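Local atomic coordinates of ribokinase (PDB entry 6WHJ), a protein that probably catalyses the ATP- and magnesium-dependent phosphorylation of D-ribose at O-5, giving D-ribose 5-phosphate. Residues A138-V142 / C281-M285; I159-K163 / S189-I193. All coordinates share one frame; numbering follows the deposited sequence.

Contact 1 of 2, residues A138-V142 / C281-M285; sequences ATLVV and CVRLM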
ATOM      1  N   ALA B 138     -28.417  21.917  12.673  1.00 32.09           N
ATOM      2  CA  ALA B 138     -28.168  20.502  12.895  1.00 34.56           C
ATOM      3  C   ALA B 138     -28.226  20.156  14.389  1.00 32.48           C
ATOM      4  O   ALA B 138     -28.239  21.026  15.261  1.00 31.45           O
ATOM      5  CB  ALA B 138     -26.811  20.108  12.307  1.00 30.64           C
ATOM      6  N   THR B 139     -28.258  18.853  14.679  1.00 29.44           N
ATOM      7  CA  THR B 139     -28.219  18.345  16.047  1.00 31.49           C
ATOM      8  C   THR B 139     -26.831  17.859  16.447  1.00 30.66           C
ATOM      9  O   THR B 139     -26.379  18.130  17.568  1.00 27.38           O
ATOM     10  CB  THR B 139     -29.217  17.191  16.233  1.00 30.70           C
ATOM     11  OG1 THR B 139     -30.545  17.629  15.911  1.00 35.58           O
ATOM     12  CG2 THR B 139     -29.198  16.706  17.676  1.00 27.20           C
ATOM     13  N   LEU B 140     -26.141  17.165  15.542  1.00 24.91           N
ATOM     14  CA  LEU B 140     -24.838  16.592  15.815  1.00 25.33           C
ATOM     15  C   LEU B 140     -23.841  17.003  14.742  1.00 27.15           C
ATOM     16  O   LEU B 140     -24.176  17.071  13.555  1.00 27.06           O
ATOM     17  CB  LEU B 140     -24.913  15.063  15.872  1.00 26.10           C
ATOM     18  CG  LEU B 140     -25.869  14.457  16.890  1.00 27.98           C
ATOM     19  CD1 LEU B 140     -25.812  12.937  16.775  1.00 27.91           C
ATOM     20  CD2 LEU B 140     -25.504  14.928  18.297  1.00 25.73           C
ATOM     21  N   VAL B 141     -22.610  17.261  15.167  1.00 22.10           N
ATOM     22  CA  VAL B 141     -21.487  17.424  14.260  1.00 22.90           C
ATOM     23  C   VAL B 141     -20.392  16.481  14.736  1.00 24.63           C
ATOM     24  O   VAL B 141     -20.141  16.388  15.942  1.00 25.68           O
ATOM     25  CB  VAL B 141     -21.001  18.887  14.183  1.00 23.15           C
ATOM     26  CG1 VAL B 141     -20.586  19.413  15.537  1.00 23.93           C
ATOM     27  CG2 VAL B 141     -19.854  19.000  13.190  1.00 23.15           C
ATOM     28  N   VAL B 142     -19.777  15.748  13.798  1.00 24.82           N
ATOM     29  CA  VAL B 142     -18.866  14.645  14.104  1.00 22.51           C
ATOM     30  C   VAL B 142     -17.532  14.878  13.409  1.00 25.37           C
ATOM     31  O   VAL B 142     -17.490  15.245  12.228  1.00 25.77           O
ATOM     32  CB  VAL B 142     -19.452  13.280  13.678  1.00 22.16           C
ATOM     33  CG1 VAL B 142     -18.629  12.144  14.252  1.00 20.09           C
ATOM     34  CG2 VAL B 142     -20.900  13.153  14.109  1.00 23.72           C
ATOM     35  N   CYS B 281     -24.708   8.036  16.390  1.00 29.81           N
ATOM     36  CA  CYS B 281     -25.158   9.383  16.058  1.00 27.80           C
ATOM     37  C   CYS B 281     -26.577   9.379  15.505  1.00 31.49           C
ATOM     38  O   CYS B 281     -27.367  10.278  15.819  1.00 32.62           O
ATOM     39  CB  CYS B 281     -24.196  10.031  15.065  1.00 25.01           C
ATOM     40  SG  CYS B 281     -22.609  10.453  15.803  1.00 27.98           S
ATOM     41  N   VAL B 282     -26.918   8.390  14.674  1.00 28.30           N
ATOM     42  CA  VAL B 282     -28.277   8.322  14.138  1.00 29.97           C
ATOM     43  C   VAL B 282     -29.290   8.227  15.272  1.00 30.44           C
ATOM     44  O   VAL B 282     -30.232   9.023  15.349  1.00 33.75           O
ATOM     45  CB  VAL B 282     -28.416   7.149  13.150  1.00 31.27           C
ATOM     46  CG1 VAL B 282     -29.884   6.839  12.892  1.00 30.59           C
ATOM     47  CG2 VAL B 282     -27.722   7.491  11.848  1.00 31.52           C
ATOM     48  N   ARG B 283     -29.093   7.266  16.183  1.00 29.86           N
ATOM     49  CA  ARG B 283     -30.025   7.085  17.295  1.00 31.31           C
ATOM     50  C   ARG B 283     -29.984   8.251  18.271  1.00 31.47           C
ATOM     51  O   ARG B 283     -31.017   8.613  18.841  1.00 34.21           O
ATOM     52  CB  ARG B 283     -29.721   5.789  18.039  1.00 30.70           C
ATOM     53  CG  ARG B 283     -30.856   5.298  18.917  1.00 30.87           C
ATOM     54  CD  ARG B 283     -32.113   5.055  18.113  1.00 33.62           C
ATOM     55  NE  ARG B 283     -33.240   4.752  18.987  1.00 36.58           N
ATOM     56  CZ  ARG B 283     -34.405   5.391  18.972  1.00 36.37           C
ATOM     57  NH1 ARG B 283     -34.627   6.369  18.101  1.00 35.64           N
ATOM     58  NH2 ARG B 283     -35.358   5.026  19.818  1.00 35.34           N
ATOM     59  N   LEU B 284     -28.808   8.844  18.479  1.00 29.73           N
ATOM     60  CA  LEU B 284     -28.711  10.014  19.339  1.00 30.54           C
ATOM     61  C   LEU B 284     -29.538  11.155  18.774  1.00 34.68           C
ATOM     62  O   LEU B 284     -30.326  11.785  19.490  1.00 33.89           O
ATOM     63  CB  LEU B 284     -27.250  10.420  19.490  1.00 29.76           C
ATOM     64  CG  LEU B 284     -26.856  11.340  20.635  1.00 31.76           C
ATOM     65  CD1 LEU B 284     -27.394  10.790  21.936  1.00 33.28           C
ATOM     66  CD2 LEU B 284     -25.339  11.432  20.690  1.00 33.12           C
ATOM     67  N   MET B 285     -29.397  11.405  17.473  1.00 35.16           N
ATOM     68  CA  MET B 285     -30.153  12.465  16.819  1.00 33.78           C
ATOM     69  C   MET B 285     -31.651  12.192  16.867  1.00 35.38           C
ATOM     70  O   MET B 285     -32.449  13.126  16.999  1.00 36.98           O
ATOM     71  CB  MET B 285     -29.680  12.619  15.369  1.00 31.66           C
ATOM     72  CG  MET B 285     -30.369  13.725  14.583  1.00 35.12           C
ATOM     73  SD  MET B 285     -31.847  13.124  13.724  1.00 39.76           S
ATOM     74  CE  MET B 285     -31.121  11.848  12.705  1.00 34.99           C
TER

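Contact 2 of 2, residues I159-K163 / S189-I193; sequences IKQAK and SITDI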
ATOM      1  N   ILE B 159     -17.321  25.414  15.023  1.00 34.82           N
ATOM      2  CA  ILE B 159     -18.313  24.698  15.817  1.00 34.58           C
ATOM      3  C   ILE B 159     -18.611  25.451  17.114  1.00 35.69           C
ATOM      4  O   ILE B 159     -19.767  25.546  17.546  1.00 35.59           O
ATOM      5  CB  ILE B 159     -17.817  23.270  16.072  1.00 32.29           C
ATOM      6  CG1 ILE B 159     -17.660  22.530  14.742  1.00 27.47           C
ATOM      7  CG2 ILE B 159     -18.802  22.519  16.956  1.00 31.25           C
ATOM      8  CD1 ILE B 159     -16.972  21.186  14.876  1.00 25.48           C
ATOM      9  N   LYS B 160     -17.577  26.028  17.737  1.00 34.35           N
ATOM     10  CA  LYS B 160     -17.785  26.832  18.939  1.00 34.93           C
ATOM     11  C   LYS B 160     -18.740  27.982  18.659  1.00 37.99           C
ATOM     12  O   LYS B 160     -19.638  28.268  19.464  1.00 34.36           O
ATOM     13  CB  LYS B 160     -16.442  27.341  19.473  1.00 38.85           C
ATOM     14  CG  LYS B 160     -16.497  28.218  20.737  1.00 35.44           C
ATOM     15  CD  LYS B 160     -15.108  28.724  21.103  1.00 39.59           C
ATOM     16  CE  LYS B 160     -15.105  29.543  22.379  1.00 54.94           C
ATOM     17  NZ  LYS B 160     -13.813  30.272  22.587  1.00 63.16           N
ATOM     18  N   GLN B 161     -18.585  28.625  17.500  1.00 38.20           N
ATOM     19  CA  GLN B 161     -19.490  29.700  17.108  1.00 36.10           C
ATOM     20  C   GLN B 161     -20.876  29.178  16.748  1.00 39.87           C
ATOM     21  O   GLN B 161     -21.875  29.880  16.958  1.00 41.37           O
ATOM     22  CB  GLN B 161     -18.907  30.466  15.921  1.00 37.48           C
ATOM     23  CG  GLN B 161     -17.884  31.529  16.278  1.00 40.51           C
ATOM     24  CD  GLN B 161     -17.168  32.085  15.055  1.00 51.13           C
ATOM     25  OE1 GLN B 161     -17.792  32.422  14.048  1.00 62.40           O
ATOM     26  NE2 GLN B 161     -15.850  32.206  15.150  1.00 53.15           N
ATOM     27  N   ALA B 162     -20.962  27.953  16.215  1.00 38.41           N
ATOM     28  CA  ALA B 162     -22.266  27.396  15.862  1.00 37.74           C
ATOM     29  C   ALA B 162     -23.040  26.977  17.104  1.00 36.95           C
ATOM     30  O   ALA B 162     -24.266  27.133  17.155  1.00 35.36           O
ATOM     31  CB  ALA B 162     -22.105  26.212  14.910  1.00 34.94           C
ATOM     32  N   LYS B 163     -22.349  26.460  18.128  1.00 35.96           N
ATOM     33  CA  LYS B 163     -23.088  26.049  19.318  1.00 38.32           C
ATOM     34  C   LYS B 163     -23.617  27.254  20.092  1.00 41.44           C
ATOM     35  O   LYS B 163     -24.671  27.166  20.737  1.00 38.66           O
ATOM     36  CB  LYS B 163     -22.234  25.152  20.221  1.00 32.06           C
ATOM     37  CG  LYS B 163     -21.879  23.833  19.545  1.00 37.97           C
ATOM     38  CD  LYS B 163     -21.365  22.744  20.479  1.00 32.09           C
ATOM     39  CE  LYS B 163     -20.487  23.242  21.588  1.00 31.88           C
ATOM     40  NZ  LYS B 163     -20.383  22.181  22.637  1.00 27.46           N
ATOM     41  N   SER B 189     -12.323  21.028  24.417  1.00 30.62           N
ATOM     42  CA  SER B 189     -12.974  22.151  25.083  1.00 27.96           C
ATOM     43  C   SER B 189     -14.326  22.492  24.473  1.00 30.28           C
ATOM     44  O   SER B 189     -15.135  23.157  25.125  1.00 34.39           O
ATOM     45  CB  SER B 189     -12.079  23.380  25.046  1.00 27.47           C
ATOM     46  OG  SER B 189     -11.745  23.699  23.709  1.00 30.86           O
ATOM     47  N   ILE B 190     -14.603  22.053  23.247  1.00 27.89           N
ATOM     48  CA  ILE B 190     -15.930  22.207  22.670  1.00 27.44           C
ATOM     49  C   ILE B 190     -16.573  20.870  22.380  1.00 28.24           C
ATOM     50  O   ILE B 190     -17.700  20.831  21.875  1.00 29.89           O
ATOM     51  CB  ILE B 190     -15.914  23.071  21.390  1.00 30.17           C
ATOM     52  CG1 ILE B 190     -15.180  22.323  20.276  1.00 31.20           C
ATOM     53  CG2 ILE B 190     -15.293  24.459  21.668  1.00 25.95           C
ATOM     54  CD1 ILE B 190     -15.592  22.747  18.891  1.00 33.59           C
ATOM     55  N   THR B 191     -15.900  19.769  22.710  1.00 27.82           N
ATOM     56  CA  THR B 191     -16.484  18.449  22.561  1.00 24.66           C
ATOM     57  C   THR B 191     -17.570  18.251  23.607  1.00 27.73           C
ATOM     58  O   THR B 191     -17.394  18.585  24.787  1.00 23.81           O
ATOM     59  CB  THR B 191     -15.417  17.370  22.720  1.00 26.47           C
ATOM     60  OG1 THR B 191     -14.479  17.457  21.639  1.00 25.33           O
ATOM     61  CG2 THR B 191     -16.053  15.972  22.740  1.00 22.06           C
ATOM     62  N   ASP B 192     -18.704  17.718  23.169  1.00 27.14           N
ATOM     63  CA  ASP B 192     -19.769  17.370  24.088  1.00 25.41           C
ATOM     64  C   ASP B 192     -19.727  15.901  24.473  1.00 24.62           C
ATOM     65  O   ASP B 192     -19.948  15.569  25.640  1.00 26.28           O
ATOM     66  CB  ASP B 192     -21.125  17.716  23.470  1.00 28.53           C
ATOM     67  CG  ASP B 192     -21.261  19.202  23.176  1.00 28.93           C
ATOM     68  OD1 ASP B 192     -21.255  19.595  21.983  1.00 26.95           O
ATOM     69  OD2 ASP B 192     -21.348  19.977  24.147  1.00 29.13           O
ATOM     70  N   ILE B 193     -19.452  15.023  23.510  1.00 21.95           N
ATOM     71  CA  ILE B 193     -19.368  13.580  23.714  1.00 22.28           C
ATOM     72  C   ILE B 193     -18.083  13.065  23.080  1.00 25.00           C
ATOM     73  O   ILE B 193     -17.901  13.176  21.862  1.00 21.96           O
ATOM     74  CB  ILE B 193     -20.587  12.850  23.130  1.00 24.07           C
ATOM     75  CG1 ILE B 193     -21.876  13.362  23.788  1.00 23.00           C
ATOM     76  CG2 ILE B 193     -20.414  11.331  23.254  1.00 24.03           C
ATOM     77  CD1 ILE B 193     -23.137  12.909  23.113  1.00 23.95           C
TER

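Contact 1 of 2, residues A138-V142 / C281-M285
Leu140 holds its CG on the side of the backbone N, opposite the carbonyl carbon (chi1 -58°), and its straight second torsion (179°) sends CD1 forward onto residues 281-285 of the helix. That methyl lands on the turn closed by the backbone bond from Met285 N to Cys281 O (2.9 Å). It touches Cys281 CB at 3.7 Å and, slightly farther off, the CB atoms of Leu284 and Met285. Two residues on along strand 140-143, Val142 faces the same way, and its CG2, the branch opposite the carbonyl carbon, meets Cys281 SG at 3.6 Å. At the other end, Thr139 and Met285 cross at about a right angle, with Thr139 CB over Met285 CG at 4.0 Å; beyond CG the methionine turns away, and its side chain also touches Ile9 and Leu56.

Strand and helix axes run nearly antiparallel (162°) and come within 10.0 Å, the layering of an alpha/beta sheet in the ribokinase (PfkB) fold. Helix 272-287 starts in the Gly-Ala-Gly-Asp stretch of the family, which holds Asp274, the predicted proton acceptor; the side chains of Val142 and Asp274 are about 8 Å apart. Leu284 also touches Ile304 and Ala307 of helix 301-318, and Arg283, on the side away from the strand, touches Ala307 and Phe310 of the same helix.

Between strand and helix the chemistry is aliphatic carbon and one sulfur, and the backbone polar groups of Leu140 are used by strand 9-12 and Lys8 beside it. Shape and hydrophobic burial, rather than directed polar bonds, therefore seat this part of the helix on the central strands.

Contact 2 of 2, residues I159-K163 / S189-I193
A salt bridge to a buried aspartate with a small apolar patch beside it ties helix 149-165 to the loop that enters strand 193-194, at the entry to a strand in the interior of the large sheet: Lys163 reaches Asp192, while Ile159 and Lys160 receive Ile190. The lysine chain bends at its third torsion (-37°), bringing NZ between carboxylate and main chain. There NZ lies 2.8 Å from both Asp192 OD1 and Asp192 OD2, facing both oxygens, with a weak hydrogen bond going to OD1; the two side chains come from opposite directions. A second bond runs from NZ to Ile190 O at 3.1 Å, with the donor lifted 35° out of the carbonyl plane.

Ile190 packs against Ile159 and Lys160, nearer the start of the helix segment. Its CG1 sits between backbone N and carbonyl carbon (chi1 68°), which carries CD1 to Ile159 CB at 3.6 Å, the two side chains crossing at about a right angle. Its CG2 rests on Lys160 CB at 3.8 Å; from there the lysine chain runs on extended, away from the loop.

Asp192 has further partners: OD1 accepts from Phe171 N, and OD2 pairs with Lys234. With two lysines at hand, the carboxylate is probably held ionised and fixed in rotation.

Helix 149-165 is the crossover between parallel strands 140-143 and 170-173. Ile159 packs down on Met143 of the first, Ile190 on Phe171 of the second, and Ala162 turns to Met132 and Leu135 of helix 131-135.

Contact 1 and contact 2 have centres 13 Å apart and share the large sheet of the PfkB-family fold. In sequence the order is 138-142, 159-163, 189-193, 281-285, so contact 2 is nested inside the loop that contact 1 closes. Strand 140-143 lies between their helices: one face carries helix 272-287, while Val141 on the other reaches helix 149-165, where its CG1 lies 3.9 Å from Ile159 CG2. A second bridge, Leu284 CD2 to Ile193 CD1 at 3.6 Å, joins helix 272-287 to strand 193-194. Together they pack helices on both faces of the central strands, contact 1 lying nearer the predicted catalytic region and contact 2 away from the predicted sites.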